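Putative Acetyltransferase (PDB 3EFA) probably transfers an acetyl group from acetyl-coenzyme A to an amine substrate not yet identified, as a member of the GNAT family of N-acetyltransferases. Local coordinates at residues D39-A49 with I59-Q67; Y120-A129 with P138-L146. One frame throughout, in Å; residues are numbered along the deposited sequence. Where two conformers were deposited one is given.

Interaction 1: residues D39-A49 with I59-Q67; sequences DVKDTDQCEYA and ITTLRLEPQ
Arg63, on the second strand of an antiparallel beta hairpin in the GNAT fold, reaches across to Tyr48 on the first strand and to Asp39 and Asp42 in the loop leading into it, illustrating how one arginine can tie an irregular segment to a sheet. Its CG lies anti to the backbone N (chi1 -176°), which lays the aliphatic chain alongside Tyr48, both side chains pointing the same way, with CD 3.6 Å from CE1 of the ring. A bend at chi3 (78°) then turns the guanidinium toward the acids. Asp39 meets it end-on, NH1 to OD1 at 2.8 Å and NH2 to OD2 at 3.2 Å, the two planes only 22° apart. Asp42 instead crosses Arg63 at about a right angle; NH1 comes down on OD1 from above the carboxylate plane, while Tyr48 OH takes the anti lone pair of Asp42 OD1 at 2.6 Å. On the arginine's own strand, Glu65 OE2 is gripped by NE and NH2, both coming from the same face of that carboxylate. All five N-H groups are thus engaged by three carboxylates, which fixes the rotation of the guanidinium, and Lys41 CB lies over one of its faces. Arg22 of helix 12-29 gives Asp42 a second cation, and Ala18 of that helix packs on Tyr48.

On the opposite sheet face Ala49 CB rests against CD1 of Leu62, and Leu64 reaches Trp99 of helix 88-102. Ala49 and Leu62 form a hydrogen-bonded pair, with Ala49 N to Leu62 O at 2.9 Å. Nearer the loop, Leu64 N still reaches Glu47 O, and a water joins Glu47 N to Leu64 O. At the far end Ala49 O accepts twice, from Leu62 N and, from above the carbonyl plane, from Thr61 OG1 at 3.0 Å.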
loop_
_atom_site.group_PDB
_atom_site.type_symbol
_atom_site.label_atom_id
_atom_site.label_comp_id
_atom_site.label_asym_id
_atom_site.label_seq_id
_atom_site.Cartn_x
_atom_site.Cartn_y
_atom_site.Cartn_z
ATOM N N ASP A 39 -7.346 12.021 -16.268
ATOM C CA ASP A 39 -6.512 10.880 -16.652
ATOM C C ASP A 39 -7.303 9.819 -17.384
ATOM O O ASP A 39 -8.519 9.967 -17.612
ATOM C CB ASP A 39 -5.806 10.262 -15.418
ATOM C CG ASP A 39 -6.775 9.516 -14.473
ATOM O OD1 ASP A 39 -7.993 9.419 -14.756
ATOM O OD2 ASP A 39 -6.312 9.008 -13.426
ATOM N N VAL A 40 -6.611 8.734 -17.714
ATOM C CA VAL A 40 -7.190 7.636 -18.476
ATOM C C VAL A 40 -8.408 6.955 -17.809
ATOM O O VAL A 40 -9.221 6.349 -18.499
ATOM C CB VAL A 40 -6.118 6.602 -18.851
ATOM C CG1 VAL A 40 -5.721 5.754 -17.620
ATOM C CG2 VAL A 40 -6.600 5.739 -20.003
ATOM N N LYS A 41 -8.550 7.064 -16.486
ATOM C CA LYS A 41 -9.742 6.527 -15.812
ATOM C C LYS A 41 -11.016 7.380 -16.005
ATOM O O LYS A 41 -12.132 6.929 -15.703
ATOM C CB LYS A 41 -9.496 6.329 -14.313
ATOM C CG LYS A 41 -8.297 5.484 -13.971
ATOM C CD LYS A 41 -8.486 4.028 -14.366
ATOM C CE LYS A 41 -7.221 3.224 -14.054
ATOM N NZ LYS A 41 -7.121 1.955 -14.840
ATOM N N ASP A 42 -10.860 8.610 -16.480
ATOM C CA ASP A 42 -12.035 9.467 -16.673
ATOM C C ASP A 42 -12.732 9.159 -17.991
ATOM O O ASP A 42 -12.506 9.854 -18.974
ATOM C CB ASP A 42 -11.656 10.948 -16.624
ATOM C CG ASP A 42 -11.313 11.411 -15.224
ATOM O OD1 ASP A 42 -12.145 11.196 -14.317
ATOM O OD2 ASP A 42 -10.224 11.996 -15.033
ATOM N N THR A 43 -13.559 8.110 -17.994
ATOM C CA THR A 43 -14.352 7.699 -19.152
ATOM C C THR A 43 -15.844 7.920 -18.870
ATOM O O THR A 43 -16.220 8.315 -17.765
ATOM C CB THR A 43 -14.157 6.203 -19.453
ATOM O OG1 THR A 43 -14.823 5.431 -18.445
ATOM C CG2 THR A 43 -12.660 5.817 -19.498
ATOM N N ASP A 44 -16.682 7.636 -19.870
ATOM C CA ASP A 44 -18.144 7.735 -19.765
ATOM C C ASP A 44 -18.726 6.762 -18.753
ATOM O O ASP A 44 -19.852 6.933 -18.280
ATOM C CB ASP A 44 -18.790 7.425 -21.115
ATOM C CG ASP A 44 -18.606 8.532 -22.108
ATOM O OD1 ASP A 44 -18.482 9.688 -21.664
ATOM O OD2 ASP A 44 -18.589 8.246 -23.324
ATOM N N GLN A 45 -17.954 5.728 -18.454
ATOM C CA GLN A 45 -18.386 4.633 -17.593
ATOM C C GLN A 45 -17.980 4.836 -16.132
ATOM O O GLN A 45 -18.397 4.070 -15.247
ATOM C CB GLN A 45 -17.799 3.300 -18.085
ATOM C CG GLN A 45 -18.526 2.659 -19.269
ATOM C CD GLN A 45 -17.757 2.757 -20.578
ATOM O OE1 GLN A 45 -16.568 3.079 -20.596
ATOM N NE2 GLN A 45 -18.437 2.465 -21.682
ATOM N N CYS A 46 -17.139 5.842 -15.872
ATOM C CA CYS A 46 -16.661 6.089 -14.506
ATOM C C CYS A 46 -17.737 6.764 -13.651
ATOM O O CYS A 46 -18.369 7.723 -14.093
ATOM C CB CYS A 46 -15.389 6.942 -14.506
ATOM S SG CYS A 46 -14.576 7.098 -12.862
ATOM N N GLU A 47 -17.940 6.263 -12.432
ATOM C CA GLU A 47 -18.941 6.830 -11.521
ATOM C C GLU A 47 -18.355 7.836 -10.533
ATOM O O GLU A 47 -17.275 7.618 -9.989
ATOM C CB GLU A 47 -19.673 5.714 -10.775
ATOM C CG GLU A 47 -20.517 4.851 -11.714
ATOM C CD GLU A 47 -21.288 3.751 -11.011
ATOM O OE1 GLU A 47 -20.665 2.907 -10.314
ATOM O OE2 GLU A 47 -22.524 3.719 -11.182
ATOM N N TYR A 48 -19.073 8.932 -10.290
ATOM C CA TYR A 48 -18.596 9.944 -9.337
ATOM C C TYR A 48 -19.625 10.175 -8.233
ATOM O O TYR A 48 -20.815 9.991 -8.447
ATOM C CB TYR A 48 -18.254 11.261 -10.064
ATOM C CG TYR A 48 -17.301 11.065 -11.233
ATOM C CD1 TYR A 48 -15.931 11.289 -11.086
ATOM C CD2 TYR A 48 -17.764 10.620 -12.478
ATOM C CE1 TYR A 48 -15.049 11.095 -12.149
ATOM C CE2 TYR A 48 -16.884 10.413 -13.547
ATOM C CZ TYR A 48 -15.520 10.657 -13.376
ATOM O OH TYR A 48 -14.621 10.461 -14.418
ATOM N N ALA A 49 -19.156 10.545 -7.042
ATOM C CA ALA A 49 -20.042 10.918 -5.940
ATOM C C ALA A 49 -20.063 12.439 -5.790
ATOM O O ALA A 49 -19.007 13.048 -5.620
ATOM C CB ALA A 49 -19.591 10.244 -4.610
ATOM N N ILE A 59 -21.128 21.032 -4.239
ATOM C CA ILE A 59 -20.110 21.624 -3.351
ATOM C C ILE A 59 -18.931 20.718 -2.945
ATOM O O ILE A 59 -17.861 21.213 -2.561
ATOM C CB ILE A 59 -20.726 22.257 -2.069
ATOM C CG1 ILE A 59 -21.357 21.191 -1.175
ATOM C CG2 ILE A 59 -21.728 23.354 -2.417
ATOM C CD1 ILE A 59 -21.599 21.671 0.262
ATOM N N THR A 60 -19.111 19.405 -3.015
ATOM C CA THR A 60 -18.012 18.501 -2.712
ATOM C C THR A 60 -18.154 17.214 -3.543
ATOM O O THR A 60 -19.272 16.861 -3.949
ATOM C CB THR A 60 -17.890 18.249 -1.165
ATOM O OG1 THR A 60 -16.653 17.588 -0.865
ATOM C CG2 THR A 60 -19.075 17.429 -0.629
ATOM N N THR A 61 -17.028 16.551 -3.830
ATOM C CA THR A 61 -17.019 15.394 -4.736
ATOM C C THR A 61 -15.893 14.395 -4.451
ATOM O O THR A 61 -14.865 14.743 -3.875
ATOM C CB THR A 61 -16.911 15.831 -6.242
ATOM O OG1 THR A 61 -17.001 14.681 -7.094
ATOM C CG2 THR A 61 -15.579 16.520 -6.515
ATOM N N LEU A 62 -16.102 13.153 -4.865
ATOM C CA LEU A 62 -15.031 12.152 -4.921
ATOM C C LEU A 62 -15.243 11.171 -6.097
ATOM O O LEU A 62 -16.358 11.038 -6.612
ATOM C CB LEU A 62 -14.883 11.412 -3.576
ATOM C CG LEU A 62 -16.001 10.504 -3.038
ATOM C CD1 LEU A 62 -16.019 9.135 -3.725
ATOM C CD2 LEU A 62 -15.856 10.334 -1.525
ATOM N N ARG A 63 -14.172 10.505 -6.523
ATOM C CA ARG A 63 -14.242 9.568 -7.643
ATOM C C ARG A 63 -14.229 8.113 -7.151
ATOM O O ARG A 63 -13.382 7.720 -6.328
ATOM C CB ARG A 63 -13.090 9.818 -8.642
ATOM C CG ARG A 63 -13.131 8.926 -9.922
ATOM C CD ARG A 63 -12.114 9.355 -11.004
ATOM N NE ARG A 63 -10.742 8.913 -10.711
ATOM C CZ ARG A 63 -9.697 9.061 -11.529
ATOM N NH1 ARG A 63 -9.844 9.646 -12.724
ATOM N NH2 ARG A 63 -8.495 8.613 -11.153
ATOM N N LEU A 64 -15.159 7.306 -7.653
ATOM C CA LEU A 64 -15.194 5.895 -7.259
ATOM C C LEU A 64 -14.234 5.045 -8.113
ATOM O O LEU A 64 -14.366 4.998 -9.339
ATOM C CB LEU A 64 -16.640 5.368 -7.277
ATOM C CG LEU A 64 -17.482 6.164 -6.255
ATOM C CD1 LEU A 64 -18.856 6.552 -6.755
ATOM C CD2 LEU A 64 -17.567 5.460 -4.884
ATOM N N GLU A 65 -13.254 4.420 -7.449
ATOM C CA GLU A 65 -12.205 3.628 -8.104
ATOM C C GLU A 65 -12.086 2.202 -7.514
ATOM O O GLU A 65 -11.169 1.910 -6.728
ATOM C CB GLU A 65 -10.842 4.345 -8.023
ATOM C CG GLU A 65 -10.857 5.823 -8.443
ATOM C CD GLU A 65 -9.498 6.527 -8.297
ATOM O OE1 GLU A 65 -8.471 5.842 -8.058
ATOM O OE2 GLU A 65 -9.459 7.774 -8.417
ATOM N N PRO A 66 -12.990 1.298 -7.925
ATOM C CA PRO A 66 -12.945 -0.104 -7.452
ATOM C C PRO A 66 -11.599 -0.773 -7.759
ATOM O O PRO A 66 -11.061 -0.570 -8.855
ATOM C CB PRO A 66 -14.020 -0.818 -8.276
ATOM C CG PRO A 66 -14.641 0.217 -9.201
ATOM C CD PRO A 66 -13.898 1.514 -9.072
ATOM N N GLN A 67 -11.081 -1.556 -6.813
ATOM C CA GLN A 67 -9.857 -2.328 -7.005
ATOM C C GLN A 67 -10.175 -3.829 -6.886
ATOM O O GLN A 67 -11.316 -4.199 -6.631
ATOM C CB GLN A 67 -8.803 -1.922 -5.964
ATOM C CG GLN A 67 -8.594 -0.419 -5.836
ATOM C CD GLN A 67 -7.843 0.169 -7.023
ATOM O OE1 GLN A 67 -6.825 -0.389 -7.453
ATOM N NE2 GLN A 67 -8.351 1.294 -7.572
HETATM O O HOH W 1 -16.282 3.985 -11.078
#

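Interaction 2: residues Y120-A129 with P138-L146. With FMT (formic acid), chain D.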
loop_
_atom_site.group_PDB
_atom_site.type_symbol
_atom_site.label_atom_id
_atom_site.label_comp_id
_atom_site.label_asym_id
_atom_site.label_seq_id
_atom_site.Cartn_x
_atom_site.Cartn_y
_atom_site.Cartn_z
ATOM N N TYR A 120 -8.243 11.567 8.259
ATOM C CA TYR A 120 -8.669 10.209 7.911
ATOM C C TYR A 120 -8.628 9.244 9.100
ATOM O O TYR A 120 -9.438 8.314 9.171
ATOM C CB TYR A 120 -7.918 9.669 6.674
ATOM C CG TYR A 120 -8.363 10.362 5.395
ATOM C CD1 TYR A 120 -9.659 10.190 4.904
ATOM C CD2 TYR A 120 -7.507 11.208 4.696
ATOM C CE1 TYR A 120 -10.087 10.837 3.753
ATOM C CE2 TYR A 120 -7.924 11.858 3.539
ATOM C CZ TYR A 120 -9.219 11.668 3.072
ATOM O OH TYR A 120 -9.646 12.310 1.920
ATOM N N GLU A 121 -7.702 9.470 10.032
ATOM C CA GLU A 121 -7.666 8.684 11.267
ATOM C C GLU A 121 -8.950 8.879 12.104
ATOM O O GLU A 121 -9.498 7.912 12.639
ATOM C CB GLU A 121 -6.398 8.981 12.081
ATOM C CG GLU A 121 -5.125 8.456 11.401
ATOM C CD GLU A 121 -3.833 8.759 12.153
ATOM O OE1 GLU A 121 -3.801 9.708 12.969
ATOM O OE2 GLU A 121 -2.836 8.047 11.910
ATOM N N LEU A 122 -9.440 10.115 12.200
ATOM C CA LEU A 122 -10.712 10.359 12.880
ATOM C C LEU A 122 -11.865 9.607 12.216
ATOM O O LEU A 122 -12.826 9.219 12.890
ATOM C CB LEU A 122 -11.045 11.851 12.944
ATOM C CG LEU A 122 -10.346 12.665 14.033
ATOM C CD1 LEU A 122 -10.781 14.099 13.944
ATOM C CD2 LEU A 122 -10.627 12.101 15.433
ATOM N N CYS A 123 -11.769 9.403 10.903
ATOM C CA CYS A 123 -12.796 8.651 10.182
ATOM C C CYS A 123 -12.566 7.142 10.249
ATOM O O CYS A 123 -13.349 6.372 9.690
ATOM C CB CYS A 123 -12.911 9.107 8.719
ATOM S SG CYS A 123 -13.399 10.841 8.490
ATOM N N GLY A 124 -11.487 6.722 10.914
ATOM C CA GLY A 124 -11.228 5.306 11.128
ATOM C C GLY A 124 -10.216 4.614 10.220
ATOM O O GLY A 124 -10.083 3.387 10.275
ATOM N N TYR A 125 -9.500 5.376 9.394
ATOM C CA TYR A 125 -8.419 4.816 8.559
ATOM C C TYR A 125 -7.087 4.725 9.327
ATOM O O TYR A 125 -6.885 5.433 10.313
ATOM C CB TYR A 125 -8.238 5.633 7.263
ATOM C CG TYR A 125 -9.418 5.542 6.311
ATOM C CD1 TYR A 125 -9.359 4.748 5.159
ATOM C CD2 TYR A 125 -10.599 6.233 6.577
ATOM C CE1 TYR A 125 -10.453 4.645 4.292
ATOM C CE2 TYR A 125 -11.690 6.142 5.734
ATOM C CZ TYR A 125 -11.619 5.348 4.593
ATOM O OH TYR A 125 -12.716 5.268 3.774
ATOM N N ARG A 126 -6.193 3.839 8.881
ATOM C CA ARG A 126 -4.821 3.768 9.413
ATOM C C ARG A 126 -3.766 3.650 8.288
ATOM O O ARG A 126 -4.020 3.036 7.252
ATOM C CB ARG A 126 -4.677 2.592 10.399
ATOM C CG ARG A 126 -4.869 1.257 9.714
ATOM C CD ARG A 126 -4.636 0.047 10.611
ATOM N NE ARG A 126 -4.324 -1.137 9.805
ATOM C CZ ARG A 126 -5.147 -1.655 8.893
ATOM N NH1 ARG A 126 -6.334 -1.092 8.659
ATOM N NH2 ARG A 126 -4.785 -2.731 8.200
ATOM N N VAL A 127 -2.585 4.227 8.503
ATOM C CA VAL A 127 -1.483 4.105 7.550
ATOM C C VAL A 127 -1.041 2.649 7.419
ATOM O O VAL A 127 -0.831 1.980 8.427
ATOM C CB VAL A 127 -0.261 4.946 7.988
ATOM C CG1 VAL A 127 0.891 4.814 6.965
ATOM C CG2 VAL A 127 -0.666 6.418 8.204
ATOM N N THR A 128 -0.931 2.148 6.187
ATOM C CA THR A 128 -0.356 0.813 5.962
ATOM C C THR A 128 0.951 0.869 5.176
ATOM O O THR A 128 1.648 -0.129 5.067
ATOM C CB THR A 128 -1.315 -0.195 5.248
ATOM O OG1 THR A 128 -1.802 0.370 4.023
ATOM C CG2 THR A 128 -2.491 -0.607 6.149
ATOM N N ALA A 129 1.270 2.034 4.624
ATOM C CA ALA A 129 2.508 2.209 3.870
ATOM C C ALA A 129 2.854 3.693 3.706
ATOM O O ALA A 129 1.964 4.543 3.630
ATOM C CB ALA A 129 2.413 1.525 2.508
ATOM N N PRO A 138 4.498 14.467 -0.632
ATOM C CA PRO A 138 4.332 13.284 0.239
ATOM C C PRO A 138 2.908 12.695 0.304
ATOM O O PRO A 138 1.920 13.418 0.499
ATOM C CB PRO A 138 4.734 13.794 1.633
ATOM C CG PRO A 138 5.201 15.201 1.445
ATOM C CD PRO A 138 4.641 15.701 0.155
ATOM N N VAL A 139 2.837 11.371 0.171
ATOM C CA VAL A 139 1.590 10.620 0.202
ATOM C C VAL A 139 1.664 9.485 1.232
ATOM O O VAL A 139 2.743 8.972 1.519
ATOM C CB VAL A 139 1.321 9.985 -1.168
ATOM C CG1 VAL A 139 -0.175 9.772 -1.382
ATOM C CG2 VAL A 139 1.898 10.854 -2.267
ATOM N N VAL A 140 0.517 9.096 1.786
ATOM C CA VAL A 140 0.445 7.917 2.643
ATOM C C VAL A 140 -0.678 6.998 2.194
ATOM O O VAL A 140 -1.744 7.458 1.796
ATOM C CB VAL A 140 0.239 8.271 4.136
ATOM C CG1 VAL A 140 1.577 8.626 4.800
ATOM C CG2 VAL A 140 -0.799 9.398 4.301
ATOM N N ILE A 141 -0.428 5.694 2.256
ATOM C CA ILE A 141 -1.428 4.697 1.889
ATOM C C ILE A 141 -2.220 4.297 3.133
ATOM O O ILE A 141 -1.635 3.870 4.130
ATOM C CB ILE A 141 -0.748 3.453 1.256
ATOM C CG1 ILE A 141 0.301 3.886 0.224
ATOM C CG2 ILE A 141 -1.775 2.512 0.624
ATOM C CD1 ILE A 141 -0.268 4.606 -0.973
HETATM N N MSE A 142 -3.544 4.438 3.078
HETATM C CA MSE A 142 -4.403 4.195 4.243
HETATM C C MSE A 142 -5.539 3.200 3.968
HETATM O O MSE A 142 -6.111 3.177 2.882
HETATM C CB MSE A 142 -4.971 5.523 4.793
HETATM C CG MSE A 142 -3.906 6.611 5.020
HETATM SE SE MSE A 142 -4.498 8.253 5.957
HETATM C CE MSE A 142 -4.777 7.455 7.729
ATOM N N HIS A 143 -5.869 2.380 4.963
ATOM C CA HIS A 143 -6.977 1.439 4.825
ATOM C C HIS A 143 -7.945 1.488 6.012
ATOM O O HIS A 143 -7.614 1.976 7.092
ATOM C CB HIS A 143 -6.459 0.007 4.583
ATOM C CG HIS A 143 -5.810 -0.175 3.243
ATOM N ND1 HIS A 143 -4.441 -0.157 3.068
ATOM C CD2 HIS A 143 -6.343 -0.328 2.006
ATOM C CE1 HIS A 143 -4.160 -0.309 1.786
ATOM N NE2 HIS A 143 -5.297 -0.411 1.119
ATOM N N LYS A 144 -9.155 0.994 5.786
ATOM C CA LYS A 144 -10.175 0.915 6.820
ATOM C C LYS A 144 -11.074 -0.279 6.535
ATOM O O LYS A 144 -11.471 -0.507 5.394
ATOM C CB LYS A 144 -11.022 2.197 6.831
ATOM C CG LYS A 144 -12.237 2.115 7.752
ATOM C CD LYS A 144 -13.073 3.389 7.750
ATOM C CE LYS A 144 -14.258 3.239 8.700
ATOM N NZ LYS A 144 -15.180 4.415 8.693
ATOM N N GLN A 145 -11.402 -1.046 7.567
ATOM C CA GLN A 145 -12.413 -2.089 7.418
ATOM C C GLN A 145 -13.806 -1.462 7.405
ATOM O O GLN A 145 -14.139 -0.654 8.271
ATOM C CB GLN A 145 -12.312 -3.120 8.545
ATOM C CG GLN A 145 -13.306 -4.275 8.412
ATOM C CD GLN A 145 -12.852 -5.545 9.136
ATOM O OE1 GLN A 145 -11.707 -5.645 9.591
ATOM N NE2 GLN A 145 -13.750 -6.522 9.233
ATOM N N LEU A 146 -14.613 -1.825 6.415
ATOM C CA LEU A 146 -15.974 -1.296 6.323
ATOM C C LEU A 146 -16.998 -2.221 6.987
ATOM O O LEU A 146 -17.017 -3.432 6.742
ATOM C CB LEU A 146 -16.356 -1.048 4.866
ATOM C CG LEU A 146 -15.428 -0.134 4.066
ATOM C CD1 LEU A 146 -15.954 0.022 2.652
ATOM C CD2 LEU A 146 -15.278 1.223 4.741
HETATM C C FMT D . -9.345 0.223 10.380
HETATM O O1 FMT D . -9.911 -0.855 10.167
HETATM O O2 FMT D . -8.163 0.470 10.115
#
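Arg126 and His143 form a hydrogen-bonded antiparallel pair at the start of a hairpin whose two strands, 126-129 and 139-145, run at 122° to each other. Val127 and Met142 follow as a non-hydrogen-bonded pair. The register then slips by one: Thr128 and Ala129 both face Ile141 in a classic beta bulge, where Ile141 O receives Thr128 N at 2.8 Å and only weakly Ala129 N. Ahead of the strand, Gly124 ends helix 117-122 in a Schellman motif.

Lys144 crosses Tyr125 at about a right angle, its CB 3.6 Å from the ring centroid in a CH-pi contact over one face. Fully extended from there, the lysine carries NZ to Cys123 O (2.9 Å), almost in line with the carbonyl. Glu97 of helix 88-102 binds both NZ and the Tyr125 hydroxyl. Replacing Tyr125 by an alanine would probably leave the lysine chain without the ring face it lies on and Glu97 without its phenolic partner. SE of selenomethionine Met142 lies 3.8 Å from Tyr120 CB, obliquely beside that ring in a Met-aromatic contact; a bend at chi3 (69°) brings CE to Glu121 CG and Tyr125 CB. Thr128 OG1 meets the edge of the His143 ring at ND1 (2.9 Å), while Glu109 holds NE2; these two bonds probably fix the imidazole's orientation.

A formic acid molecule, probably from the crystallisation liquor, bonds through O2 to Arg126 NH1 (2.8 Å) and through O1 to Gln145 N. In the assembly, Arg126 packs on Ala68 and Ile141 on Tyr132, both of the second subunit. The lysine ammonium, meeting a carbonyl just past the helix end as well as a glutamate, is placed where it would probably offset the negative end of the helix dipole.

How the interactions relate
Interactions 1 and 2 are two hairpins of one mixed sheet, on opposite sides of the chain's centre; their own centres lie 20 Å apart and their nearest atoms about 7 Å, without touching. Between them run strands 71-79 and 107-113, the pair that in GNAT enzymes splays apart to admit acetyl-coenzyme A. Helix 88-102 serves both, Trp99 packing on Leu64 of 59-67 and Leu93 on Tyr125 of 120-129. Bound small molecules, both probably from the crystallisation liquor, lie close to each contact: a formic acid about 5 Å from the Thr60 side chain and a phosphate about 4 Å from that of His143. Of the two, interaction 2 alone touches the second subunit.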